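Local coordinates for tartronic semialdehyde reductase (Salmonella typhimurium, PDB 1YB4), which reduces tartronate semialdehyde to glycerate, probably yielding the (R) form with NADH or NADPH as the hydride donor, at residues Q28-T32 with G45-T51; P67-E73 with S96-E102; S86-K90 with V110-D116; Y117-P121 with G164-Q169. One frame throughout, in Å; residues are numbered along the deposited sequence.

Contact 1: residues Q28-T32 with G45-T51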
loop_
_atom_site.group_PDB
_atom_site.type_symbol
_atom_site.label_atom_id
_atom_site.label_comp_id
_atom_site.label_asym_id
_atom_site.label_seq_id
_atom_site.Cartn_x
_atom_site.Cartn_y
_atom_site.Cartn_z
ATOM N N GLN A 28 -24.919 35.256 -26.775
ATOM C CA GLN A 28 -25.529 36.044 -25.721
ATOM C C GLN A 28 -25.719 35.091 -24.560
ATOM O O GLN A 28 -26.417 34.083 -24.676
ATOM C CB GLN A 28 -26.880 36.611 -26.164
ATOM C CG GLN A 28 -27.210 37.941 -25.496
ATOM C CD GLN A 28 -26.300 39.082 -25.964
ATOM O OE1 GLN A 28 -25.065 39.003 -25.874
ATOM N NE2 GLN A 28 -26.914 40.151 -26.464
ATOM N N LEU A 29 -25.084 35.412 -23.445
ATOM C CA LEU A 29 -25.155 34.573 -22.271
ATOM C C LEU A 29 -25.854 35.177 -21.078
ATOM O O LEU A 29 -25.655 36.343 -20.737
ATOM C CB LEU A 29 -23.749 34.174 -21.831
ATOM C CG LEU A 29 -23.100 32.929 -22.425
ATOM C CD1 LEU A 29 -23.129 32.956 -23.946
ATOM C CD2 LEU A 29 -21.677 32.858 -21.906
ATOM N N HIS A 30 -26.677 34.360 -20.440
ATOM C CA HIS A 30 -27.356 34.773 -19.237
ATOM C C HIS A 30 -26.609 33.961 -18.192
ATOM O O HIS A 30 -26.747 32.741 -18.119
ATOM C CB HIS A 30 -28.834 34.403 -19.308
ATOM C CG HIS A 30 -29.659 35.372 -20.098
ATOM N ND1 HIS A 30 -30.117 36.558 -19.570
ATOM C CD2 HIS A 30 -30.131 35.317 -21.369
ATOM C CE1 HIS A 30 -30.840 37.191 -20.479
ATOM N NE2 HIS A 30 -30.865 36.458 -21.578
ATOM N N VAL A 31 -25.782 34.649 -17.413
ATOM C CA VAL A 31 -24.960 34.005 -16.402
ATOM C C VAL A 31 -25.474 34.198 -14.989
ATOM O O VAL A 31 -26.431 34.932 -14.761
ATOM C CB VAL A 31 -23.520 34.536 -16.463
ATOM C CG1 VAL A 31 -23.033 34.525 -17.909
ATOM C CG2 VAL A 31 -23.451 35.930 -15.881
ATOM N N THR A 32 -24.810 33.536 -14.044
ATOM C CA THR A 32 -25.158 33.603 -12.626
ATOM C C THR A 32 -24.111 32.860 -11.804
ATOM O O THR A 32 -23.472 31.937 -12.298
ATOM C CB THR A 32 -26.522 32.947 -12.340
ATOM O OG1 THR A 32 -26.920 33.254 -11.002
ATOM C CG2 THR A 32 -26.428 31.435 -12.471
ATOM N N GLY A 45 -21.745 41.423 -23.045
ATOM C CA GLY A 45 -23.056 40.909 -23.410
ATOM C C GLY A 45 -23.759 40.082 -22.352
ATOM O O GLY A 45 -24.992 40.064 -22.268
ATOM N N ALA A 46 -22.976 39.381 -21.545
ATOM C CA ALA A 46 -23.531 38.549 -20.501
ATOM C C ALA A 46 -24.454 39.364 -19.608
ATOM O O ALA A 46 -24.132 40.481 -19.198
ATOM C CB ALA A 46 -22.405 37.924 -19.673
ATOM N N VAL A 47 -25.614 38.784 -19.329
ATOM C CA VAL A 47 -26.619 39.396 -18.477
ATOM C C VAL A 47 -26.604 38.649 -17.156
ATOM O O VAL A 47 -27.093 37.522 -17.082
ATOM C CB VAL A 47 -28.026 39.258 -19.090
ATOM C CG1 VAL A 47 -29.031 39.997 -18.239
ATOM C CG2 VAL A 47 -28.034 39.776 -20.517
ATOM N N ASN A 48 -26.045 39.270 -16.117
ATOM C CA ASN A 48 -25.959 38.630 -14.803
ATOM C C ASN A 48 -27.323 38.525 -14.115
ATOM O O ASN A 48 -27.549 39.149 -13.077
ATOM C CB ASN A 48 -24.996 39.411 -13.900
ATOM C CG ASN A 48 -24.789 38.749 -12.549
ATOM O OD1 ASN A 48 -24.178 39.329 -11.655
ATOM N ND2 ASN A 48 -25.290 37.532 -12.396
ATOM N N VAL A 49 -28.224 37.727 -14.683
ATOM C CA VAL A 49 -29.544 37.565 -14.103
ATOM C C VAL A 49 -29.326 37.090 -12.668
ATOM O O VAL A 49 -28.781 36.012 -12.398
ATOM C CB VAL A 49 -30.402 36.577 -14.929
ATOM C CG1 VAL A 49 -30.130 36.807 -16.418
ATOM C CG2 VAL A 49 -30.127 35.147 -14.545
ATOM N N GLU A 50 -29.760 37.932 -11.740
ATOM C CA GLU A 50 -29.592 37.690 -10.308
ATOM C C GLU A 50 -29.586 36.242 -9.784
ATOM O O GLU A 50 -28.942 35.987 -8.771
ATOM C CB GLU A 50 -30.604 38.524 -9.525
ATOM C CG GLU A 50 -30.037 39.866 -8.981
ATOM C CD GLU A 50 -29.834 40.940 -10.060
ATOM O OE1 GLU A 50 -30.828 41.577 -10.469
ATOM O OE2 GLU A 50 -28.686 41.149 -10.510
ATOM N N THR A 51 -30.285 35.300 -10.424
ATOM C CA THR A 51 -30.219 33.923 -9.936
ATOM C C THR A 51 -30.365 32.789 -10.983
ATOM O O THR A 51 -30.397 33.050 -12.180
ATOM C CB THR A 51 -31.171 33.740 -8.727
ATOM O OG1 THR A 51 -30.879 34.741 -7.737
ATOM C CG2 THR A 51 -30.941 32.394 -8.056
HETATM O O HOH W 1 -25.379 36.186 -10.219
#

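Contact 2: residues P67-E73 with S96-E102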
loop_
_atom_site.group_PDB
_atom_site.type_symbol
_atom_site.label_atom_id
_atom_site.label_comp_id
_atom_site.label_asym_id
_atom_site.label_seq_id
_atom_site.Cartn_x
_atom_site.Cartn_y
_atom_site.Cartn_z
ATOM N N PRO A 67 -18.346 23.625 -8.200
ATOM C CA PRO A 67 -17.339 22.801 -7.504
ATOM C C PRO A 67 -17.494 21.282 -7.263
ATOM O O PRO A 67 -16.676 20.496 -7.726
ATOM C CB PRO A 67 -17.139 23.552 -6.185
ATOM C CG PRO A 67 -17.330 24.976 -6.595
ATOM C CD PRO A 67 -18.574 24.877 -7.450
ATOM N N ASP A 68 -18.516 20.869 -6.524
ATOM C CA ASP A 68 -18.697 19.449 -6.204
ATOM C C ASP A 68 -20.030 18.846 -6.662
ATOM O O ASP A 68 -20.916 19.550 -7.142
ATOM C CB ASP A 68 -18.557 19.261 -4.694
ATOM C CG ASP A 68 -19.513 20.152 -3.915
ATOM O OD1 ASP A 68 -20.741 19.926 -4.007
ATOM O OD2 ASP A 68 -19.040 21.086 -3.229
ATOM N N THR A 69 -20.165 17.535 -6.491
ATOM C CA THR A 69 -21.370 16.816 -6.887
ATOM C C THR A 69 -22.663 17.385 -6.287
ATOM O O THR A 69 -23.641 17.591 -6.993
ATOM C CB THR A 69 -21.266 15.335 -6.497
ATOM O OG1 THR A 69 -20.067 14.784 -7.046
ATOM C CG2 THR A 69 -22.473 14.548 -7.016
ATOM N N PRO A 70 -22.687 17.630 -4.971
ATOM C CA PRO A 70 -23.905 18.170 -4.358
ATOM C C PRO A 70 -24.369 19.527 -4.886
ATOM O O PRO A 70 -25.577 19.756 -5.012
ATOM C CB PRO A 70 -23.555 18.193 -2.874
ATOM C CG PRO A 70 -22.708 16.967 -2.747
ATOM C CD PRO A 70 -21.774 17.124 -3.936
ATOM N N GLN A 71 -23.421 20.422 -5.181
ATOM C CA GLN A 71 -23.749 21.745 -5.722
ATOM C C GLN A 71 -24.284 21.643 -7.149
ATOM O O GLN A 71 -24.994 22.539 -7.620
ATOM C CB GLN A 71 -22.534 22.649 -5.739
ATOM C CG GLN A 71 -22.154 23.220 -4.406
ATOM C CD GLN A 71 -20.983 24.160 -4.539
ATOM O OE1 GLN A 71 -21.079 25.204 -5.193
ATOM N NE2 GLN A 71 -19.856 23.789 -3.940
ATOM N N VAL A 72 -23.924 20.571 -7.848
ATOM C CA VAL A 72 -24.429 20.367 -9.197
ATOM C C VAL A 72 -25.856 19.831 -9.062
ATOM O O VAL A 72 -26.702 20.068 -9.926
ATOM C CB VAL A 72 -23.582 19.347 -9.997
ATOM C CG1 VAL A 72 -24.422 18.697 -11.094
ATOM C CG2 VAL A 72 -22.415 20.044 -10.631
ATOM N N GLU A 73 -26.128 19.122 -7.970
ATOM C CA GLU A 73 -27.458 18.559 -7.763
ATOM C C GLU A 73 -28.462 19.645 -7.390
ATOM O O GLU A 73 -29.620 19.603 -7.810
ATOM C CB GLU A 73 -27.431 17.498 -6.667
ATOM C CG GLU A 73 -28.732 16.724 -6.562
ATOM C CD GLU A 73 -28.762 15.768 -5.384
ATOM O OE1 GLU A 73 -27.818 14.952 -5.246
ATOM O OE2 GLU A 73 -29.739 15.834 -4.602
ATOM N N SER A 96 -18.584 20.264 -14.750
ATOM C CA SER A 96 -17.937 20.097 -13.454
ATOM C C SER A 96 -17.386 18.680 -13.393
ATOM O O SER A 96 -17.790 17.819 -14.175
ATOM C CB SER A 96 -18.942 20.236 -12.306
ATOM O OG SER A 96 -19.758 21.386 -12.417
ATOM N N SER A 97 -16.458 18.441 -12.474
ATOM C CA SER A 97 -15.926 17.096 -12.284
ATOM C C SER A 97 -16.604 16.595 -11.016
ATOM O O SER A 97 -16.232 16.970 -9.900
ATOM C CB SER A 97 -14.405 17.106 -12.096
ATOM O OG SER A 97 -13.752 17.432 -13.301
ATOM N N ILE A 98 -17.624 15.771 -11.198
ATOM C CA ILE A 98 -18.360 15.240 -10.065
ATOM C C ILE A 98 -18.436 13.724 -10.161
ATOM O O ILE A 98 -17.764 13.107 -10.991
ATOM C CB ILE A 98 -19.799 15.825 -10.002
ATOM C CG1 ILE A 98 -20.681 15.205 -11.088
ATOM C CG2 ILE A 98 -19.748 17.329 -10.209
ATOM C CD1 ILE A 98 -22.105 15.767 -11.119
ATOM N N SER A 99 -19.284 13.143 -9.325
ATOM C CA SER A 99 -19.450 11.710 -9.256
ATOM C C SER A 99 -20.083 11.061 -10.466
ATOM O O SER A 99 -21.162 11.455 -10.900
ATOM C CB SER A 99 -20.262 11.344 -8.021
ATOM O OG SER A 99 -20.726 10.011 -8.118
ATOM N N PRO A 100 -19.415 10.039 -11.020
ATOM C CA PRO A 100 -19.892 9.296 -12.191
ATOM C C PRO A 100 -21.258 8.642 -11.952
ATOM O O PRO A 100 -22.157 8.766 -12.780
ATOM C CB PRO A 100 -18.780 8.272 -12.420
ATOM C CG PRO A 100 -17.547 9.029 -11.957
ATOM C CD PRO A 100 -18.034 9.645 -10.677
ATOM N N ILE A 101 -21.402 7.962 -10.813
ATOM C CA ILE A 101 -22.658 7.300 -10.445
ATOM C C ILE A 101 -23.802 8.322 -10.294
ATOM O O ILE A 101 -24.942 8.070 -10.711
ATOM C CB ILE A 101 -22.525 6.520 -9.099
ATOM C CG1 ILE A 101 -21.459 5.426 -9.211
ATOM C CG2 ILE A 101 -23.853 5.899 -8.723
ATOM C CD1 ILE A 101 -20.044 5.949 -9.318
ATOM N N GLU A 102 -23.491 9.467 -9.687
ATOM C CA GLU A 102 -24.464 10.538 -9.481
ATOM C C GLU A 102 -24.935 11.083 -10.816
ATOM O O GLU A 102 -26.128 11.217 -11.063
ATOM C CB GLU A 102 -23.826 11.685 -8.697
ATOM C CG GLU A 102 -23.353 11.292 -7.341
ATOM C CD GLU A 102 -24.499 10.905 -6.465
ATOM O OE1 GLU A 102 -25.238 11.816 -6.032
ATOM O OE2 GLU A 102 -24.666 9.690 -6.230
#

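Contact 3: residues S86-K90 with V110-D116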
loop_
_atom_site.group_PDB
_atom_site.type_symbol
_atom_site.label_atom_id
_atom_site.label_comp_id
_atom_site.label_asym_id
_atom_site.label_seq_id
_atom_site.Cartn_x
_atom_site.Cartn_y
_atom_site.Cartn_z
ATOM N N SER A 86 -39.800 24.874 -17.039
ATOM C CA SER A 86 -39.877 23.925 -18.135
ATOM C C SER A 86 -38.463 23.638 -18.610
ATOM O O SER A 86 -37.658 24.555 -18.768
ATOM C CB SER A 86 -40.700 24.490 -19.290
ATOM O OG SER A 86 -40.674 23.612 -20.402
ATOM N N LEU A 87 -38.166 22.360 -18.826
ATOM C CA LEU A 87 -36.851 21.932 -19.280
ATOM C C LEU A 87 -36.996 21.358 -20.676
ATOM O O LEU A 87 -36.014 20.974 -21.311
ATOM C CB LEU A 87 -36.305 20.863 -18.335
ATOM C CG LEU A 87 -35.033 21.185 -17.544
ATOM C CD1 LEU A 87 -35.125 22.545 -16.879
ATOM C CD2 LEU A 87 -34.828 20.101 -16.513
ATOM N N GLN A 88 -38.240 21.321 -21.144
ATOM C CA GLN A 88 -38.568 20.781 -22.454
ATOM C C GLN A 88 -37.789 21.436 -23.591
ATOM O O GLN A 88 -37.693 22.662 -23.662
ATOM C CB GLN A 88 -40.074 20.915 -22.710
ATOM C CG GLN A 88 -40.539 20.178 -23.951
ATOM C CD GLN A 88 -40.347 18.668 -23.844
ATOM O OE1 GLN A 88 -40.136 17.980 -24.850
ATOM N NE2 GLN A 88 -40.431 18.144 -22.622
ATOM N N GLY A 89 -37.230 20.603 -24.468
ATOM C CA GLY A 89 -36.476 21.084 -25.616
ATOM C C GLY A 89 -35.144 21.745 -25.315
ATOM O O GLY A 89 -34.560 22.408 -26.183
ATOM N N LYS A 90 -34.661 21.572 -24.087
ATOM C CA LYS A 90 -33.392 22.160 -23.681
ATOM C C LYS A 90 -32.275 21.138 -23.559
ATOM O O LYS A 90 -32.498 19.924 -23.523
ATOM C CB LYS A 90 -33.537 22.903 -22.347
ATOM C CG LYS A 90 -34.397 24.151 -22.421
ATOM C CD LYS A 90 -34.421 24.892 -21.090
ATOM C CE LYS A 90 -35.358 26.091 -21.159
ATOM N NZ LYS A 90 -35.020 26.988 -22.301
ATOM N N VAL A 110 -33.178 14.655 -15.469
ATOM C CA VAL A 110 -33.366 15.734 -16.424
ATOM C C VAL A 110 -33.997 15.163 -17.700
ATOM O O VAL A 110 -34.875 15.785 -18.296
ATOM C CB VAL A 110 -32.005 16.426 -16.746
ATOM C CG1 VAL A 110 -32.103 17.250 -18.012
ATOM C CG2 VAL A 110 -31.601 17.326 -15.600
ATOM N N ASN A 111 -33.566 13.967 -18.101
ATOM C CA ASN A 111 -34.098 13.326 -19.309
ATOM C C ASN A 111 -35.604 13.074 -19.243
ATOM O O ASN A 111 -36.292 13.153 -20.265
ATOM C CB ASN A 111 -33.389 11.997 -19.597
ATOM C CG ASN A 111 -32.038 12.180 -20.288
ATOM O OD1 ASN A 111 -31.320 11.208 -20.529
ATOM N ND2 ASN A 111 -31.690 13.424 -20.608
ATOM N N GLU A 112 -36.112 12.764 -18.051
ATOM C CA GLU A 112 -37.536 12.508 -17.893
ATOM C C GLU A 112 -38.303 13.810 -17.697
ATOM O O GLU A 112 -39.514 13.800 -17.505
ATOM C CB GLU A 112 -37.790 11.528 -16.732
ATOM C CG GLU A 112 -37.285 11.965 -15.366
ATOM C CD GLU A 112 -37.227 10.808 -14.375
ATOM O OE1 GLU A 112 -36.602 9.778 -14.699
ATOM O OE2 GLU A 112 -37.800 10.924 -13.270
HETATM N N MSE A 113 -37.591 14.932 -17.758
HETATM C CA MSE A 113 -38.224 16.236 -17.627
HETATM C C MSE A 113 -38.273 16.908 -18.992
HETATM O O MSE A 113 -38.729 18.041 -19.122
HETATM C CB MSE A 113 -37.458 17.116 -16.651
HETATM C CG MSE A 113 -37.383 16.545 -15.255
HETATM SE SE MSE A 113 -37.091 17.911 -13.936
HETATM C CE MSE A 113 -38.881 17.972 -13.191
ATOM N N GLY A 114 -37.785 16.204 -20.006
ATOM C CA GLY A 114 -37.802 16.729 -21.359
ATOM C C GLY A 114 -36.582 17.514 -21.814
ATOM O O GLY A 114 -36.709 18.495 -22.550
ATOM N N ALA A 115 -35.394 17.089 -21.398
ATOM C CA ALA A 115 -34.178 17.787 -21.784
ATOM C C ALA A 115 -33.033 16.810 -22.004
ATOM O O ALA A 115 -33.049 15.697 -21.486
ATOM C CB ALA A 115 -33.805 18.803 -20.713
ATOM N N ASP A 116 -32.051 17.227 -22.795
ATOM C CA ASP A 116 -30.881 16.398 -23.046
ATOM C C ASP A 116 -29.808 16.782 -22.024
ATOM O O ASP A 116 -29.804 17.904 -21.501
ATOM C CB ASP A 116 -30.367 16.608 -24.470
ATOM C CG ASP A 116 -31.272 15.978 -25.513
ATOM O OD1 ASP A 116 -31.584 14.773 -25.384
ATOM O OD2 ASP A 116 -31.664 16.682 -26.464
HETATM O O HOH W 2 -33.795 17.982 -25.973
#

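Contact 4: residues Y117-P121 with G164-Q169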
loop_
_atom_site.group_PDB
_atom_site.type_symbol
_atom_site.label_atom_id
_atom_site.label_comp_id
_atom_site.label_asym_id
_atom_site.label_seq_id
_atom_site.Cartn_x
_atom_site.Cartn_y
_atom_site.Cartn_z
ATOM N N TYR A 117 -28.908 15.843 -21.739
ATOM C CA TYR A 117 -27.846 16.047 -20.761
ATOM C C TYR A 117 -26.514 15.548 -21.285
ATOM O O TYR A 117 -26.409 14.439 -21.808
ATOM C CB TYR A 117 -28.190 15.286 -19.475
ATOM C CG TYR A 117 -27.304 15.564 -18.275
ATOM C CD1 TYR A 117 -27.804 16.253 -17.166
ATOM C CD2 TYR A 117 -25.978 15.127 -18.235
ATOM C CE1 TYR A 117 -27.012 16.499 -16.041
ATOM C CE2 TYR A 117 -25.177 15.372 -17.118
ATOM C CZ TYR A 117 -25.702 16.056 -16.027
ATOM O OH TYR A 117 -24.924 16.292 -14.919
ATOM N N LEU A 118 -25.498 16.387 -21.160
ATOM C CA LEU A 118 -24.159 16.000 -21.562
ATOM C C LEU A 118 -23.292 16.233 -20.341
ATOM O O LEU A 118 -23.317 17.328 -19.781
ATOM C CB LEU A 118 -23.612 16.875 -22.697
ATOM C CG LEU A 118 -24.104 16.813 -24.142
ATOM C CD1 LEU A 118 -23.164 17.664 -24.999
ATOM C CD2 LEU A 118 -24.147 15.369 -24.641
ATOM N N ASP A 119 -22.568 15.215 -19.890
ATOM C CA ASP A 119 -21.661 15.434 -18.776
ATOM C C ASP A 119 -20.334 15.537 -19.502
ATOM O O ASP A 119 -19.899 14.603 -20.170
ATOM C CB ASP A 119 -21.664 14.276 -17.765
ATOM C CG ASP A 119 -21.480 12.908 -18.411
ATOM O OD1 ASP A 119 -22.407 12.425 -19.092
ATOM O OD2 ASP A 119 -20.406 12.305 -18.224
ATOM N N ALA A 120 -19.716 16.703 -19.420
ATOM C CA ALA A 120 -18.457 16.902 -20.104
ATOM C C ALA A 120 -17.391 17.509 -19.190
ATOM O O ALA A 120 -17.013 18.684 -19.338
ATOM C CB ALA A 120 -18.669 17.781 -21.336
ATOM N N PRO A 121 -16.911 16.722 -18.212
ATOM C CA PRO A 121 -15.877 17.222 -17.305
ATOM C C PRO A 121 -14.715 17.750 -18.141
ATOM O O PRO A 121 -14.532 17.334 -19.293
ATOM C CB PRO A 121 -15.497 15.985 -16.489
ATOM C CG PRO A 121 -15.942 14.814 -17.356
ATOM C CD PRO A 121 -17.240 15.316 -17.916
ATOM N N GLY A 164 -21.979 7.188 -23.413
ATOM C CA GLY A 164 -23.228 7.712 -22.906
ATOM C C GLY A 164 -23.052 8.442 -21.594
ATOM O O GLY A 164 -21.966 8.423 -21.015
ATOM N N ASN A 165 -24.128 9.077 -21.130
ATOM C CA ASN A 165 -24.140 9.841 -19.881
ATOM C C ASN A 165 -23.471 9.143 -18.708
ATOM O O ASN A 165 -23.887 8.059 -18.297
ATOM C CB ASN A 165 -25.581 10.206 -19.513
ATOM C CG ASN A 165 -26.064 11.465 -20.226
ATOM O OD1 ASN A 165 -27.243 11.590 -20.558
ATOM N ND2 ASN A 165 -25.150 12.414 -20.452
ATOM N N GLY A 166 -22.438 9.784 -18.169
ATOM C CA GLY A 166 -21.702 9.220 -17.053
ATOM C C GLY A 166 -20.292 8.833 -17.464
ATOM O O GLY A 166 -19.366 8.851 -16.651
ATOM N N ASP A 167 -20.122 8.487 -18.735
ATOM C CA ASP A 167 -18.812 8.093 -19.246
ATOM C C ASP A 167 -17.880 9.287 -19.325
ATOM O O ASP A 167 -16.662 9.131 -19.384
ATOM C CB ASP A 167 -18.941 7.459 -20.632
ATOM C CG ASP A 167 -19.605 6.093 -20.590
ATOM O OD1 ASP A 167 -20.107 5.696 -19.510
ATOM O OD2 ASP A 167 -19.633 5.422 -21.648
ATOM N N GLY A 168 -18.456 10.481 -19.342
ATOM C CA GLY A 168 -17.639 11.679 -19.399
ATOM C C GLY A 168 -16.925 11.791 -18.072
ATOM O O GLY A 168 -15.702 11.939 -18.008
ATOM N N GLN A 169 -17.701 11.698 -17.001
ATOM C CA GLN A 169 -17.156 11.783 -15.664
ATOM C C GLN A 169 -16.203 10.619 -15.426
ATOM O O GLN A 169 -15.104 10.785 -14.893
ATOM C CB GLN A 169 -18.285 11.742 -14.641
ATOM C CG GLN A 169 -19.270 12.914 -14.735
ATOM C CD GLN A 169 -18.587 14.259 -14.582
ATOM O OE1 GLN A 169 -17.403 14.330 -14.241
ATOM N NE2 GLN A 169 -19.329 15.338 -14.830
HETATM O O HOH W 3 -29.016 12.906 -22.059
HETATM O O HOH W 4 -22.581 15.338 -14.808
#

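Contact 1: residues Q28-T32 with G45-T51
Leu29 and Val47 meet through their backbones, Val47 N donating to Leu29 O at 2.8 Å. A CA-H...O contact from Ala46 CA reaches the same oxygen at 3.1 Å, which means two consecutive residues close on it. Two residues further along the strand, Val31 N reaches Val47 O in a more bent bond, 137° at the hydrogen. Val49 N takes the opposite face of that oxygen, closing an inverse gamma turn centred on Asn48. The tightly packed part is the flank where Val31, Ala46 and Val49 are buried: Val31 CG1 rests 3.9 Å from Ala46 CB, and Leu41 of helix 39-42 and Phe8 of strand 5-8 also lie against Val31. His30 holds its CG anti to its own carbonyl carbon (chi1 -81°) and lies alongside Val47, both side chains pointing the same way. Val49 comes across it instead, its CG1 at the ring edge 3.2 Å from His30 ND1, while Phe58 stacks on the ring. Asn48 ND2 donates to a water 2.6 Å away that has just a weak link to Thr32 OG1. The solvent side carries Val47 and Gln28, both exposed; Gln28, bent at chi2, touches the other segment through OE1, 3.7 Å from Gly45 CA. Gly45, at positive phi, is the C-prime residue of a Schellman motif, with Ala46 N bonded back to Leu41 O. The helix thus ends where the chain turns to run beside strand 28-31, the second strand of a Rossmann fold and an outermost one of its sheet.

Contact 2: residues P67-E73 with S96-E102
Two helix starts of the Rossmann domain, those of 69-77 and 100-111, are joined where Thr69 OG1 accepts from Ser99 N at 2.9 Å, with 152° at the hydrogen. The torsion of Thr69 (chi1 -54°) turns this hydroxyl away from its own carbonyl carbon and leaves CG2 anti to the backbone N, where it faces the second helix, 3.4 Å from Glu102 CG. Thr69 crosses Ile98 at about a right angle, its OG1 a close 3.1 Å from Ile98 CB. Deeper in, the two branches of Val72 divide the work: CG1 packs 3.7 Å from Ile98 CD1, and CG2 touches Ser96 OG at 3.5 Å. That hydroxyl has its polar partners in Asp94 and Val66 O. Each helix begins with an N-cap, as the loops that follow parallel strands 61-64 and 90-94 turn into their helices. Asp68 OD1 takes Gln71 N at 3.0 Å, and its other oxygen, OD2, is met from above the carboxylate plane by Gln71 NE2, a second bond that limits rotation of the carboxylate. On the other helix Ser99 OG accepts from Glu102 N at 3.2 Å. In the loop before this N-cap, Ser97 OG is hydrogen-bonded to Lys172, the predicted active-site lysine, which places the contact beside the probable catalytic centre. At the outer margin Glu73 OE1 and Glu102 OE1 stand 4.1 Å apart, their carboxylate planes inclined by 38°; a salt bridge from Arg105 to Glu102 OE1 probably eases the repulsion between them.

Contact 3: residues S86-K90 with V110-D116
Backbone bonds join Lys90 and Gly89 to the chain emerging from helix 100-111: Asp116 N donates to Lys90 O at 2.8 Å, whereas Gly89 N reaches Gly114 O in a weak bond bent to 126°. Gln88 CA adds a CA-H...O contact to Gly114 O at 2.9 Å. Both glycines have positive phi, Gly89 inside the type II turn from Leu87 to Lys90 and Gly114 at the Schellman end of the helix. Leu87 fills the apolar side, its CB 4.0 Å from Ala115 CB and its CD2 4.0 Å from CB of Met113, a selenomethionine, with Val110 CG1 slightly farther off. Gln88 extends CG anti to its backbone N (chi1 -171°), then bends at chi2, which lays NE2 3.2 Å from Gly114 CA. A water donates to Asp116 OD2 at 2.5 Å and weakly to Lys90 O; Arg147 forms a salt bridge with that carboxylate oxygen. The Lys90 amine leads away to Ala59 O. Asn111 ND2 bonds Ala115 O, tying the helix end to the strand start. Here strands 90-94 and 115-123 begin side by side, the two parallel strands of a beta-alpha-beta crossover through helix 100-111, the repeating unit of Rossmann folds.

Contact 4: residues Y117-P121 with G164-Q169
Asp119, on strand 115-123 of the Rossmann sheet, turns its carboxylate onto the first turn of the long helix 167-195 and the loop leading into it. A chi1 of 50° places CG between the backbone N and the carbonyl carbon, with the two oxygens serving different donors. OD1 is met nearly along its C-O axis by Asn165 ND2 at 3.1 Å and from above the carboxylate plane by Gly166 N at 2.8 Å. OD2 receives Gln169 N at 3.0 Å, nearly along its own C-O axis, and a weak bond from Gly168 N. With both oxygens held, the group has little scope to rotate, and the positive end of the helix would probably stabilise a negative charge there. The amide of Asn165 is tilted 52° from the carboxylate and spends its other N-H on Tyr117 O, 2.7 Å from ND2. That bond lies in the amide plane but approaches the carbonyl of Tyr117 from above. ND2 also stands at the edge of the Tyr117 ring, whose plane is almost perpendicular to the amide at 87°. Tyr117 OH lies 2.5 Å from a water that also accepts from Gln169 NE2. The principal partner of that NE2 is Ser96 O, and Gln169, bent at chi2, passes along Pro121, with OE1 3.4 Å from Pro121 CB. Lys172, the predicted active-site residue, follows on the same helix and comes near Pro121. The proline ring lies against the helix backbone as well, with Pro121 CG only 3.0 Å from Gly168 O.

In the fold
Contacts 1, 3 and 4 reach the mixed sheet of the Rossmann domain, and contact 2 joins two helix starts beside it. Contact 1 comes first along the chain and stands apart at the outermost strand 28-31, its centre 21 to 25 Å from the others. Contacts 2 and 3 alternate in sequence and share helix 100-111, yet their centres are 19 Å apart because they use its opposite ends. Contact 4 follows on strand 115-123, continuing the strand that contact 3 begins. Contacts 2 and 4, with centres 11 Å apart, touch through Ser96 O and Gln169 NE2, 3.0 Å apart. Both adjoin Lys172, so the probable active site lies where the nucleotide-binding domain meets helix 167-195.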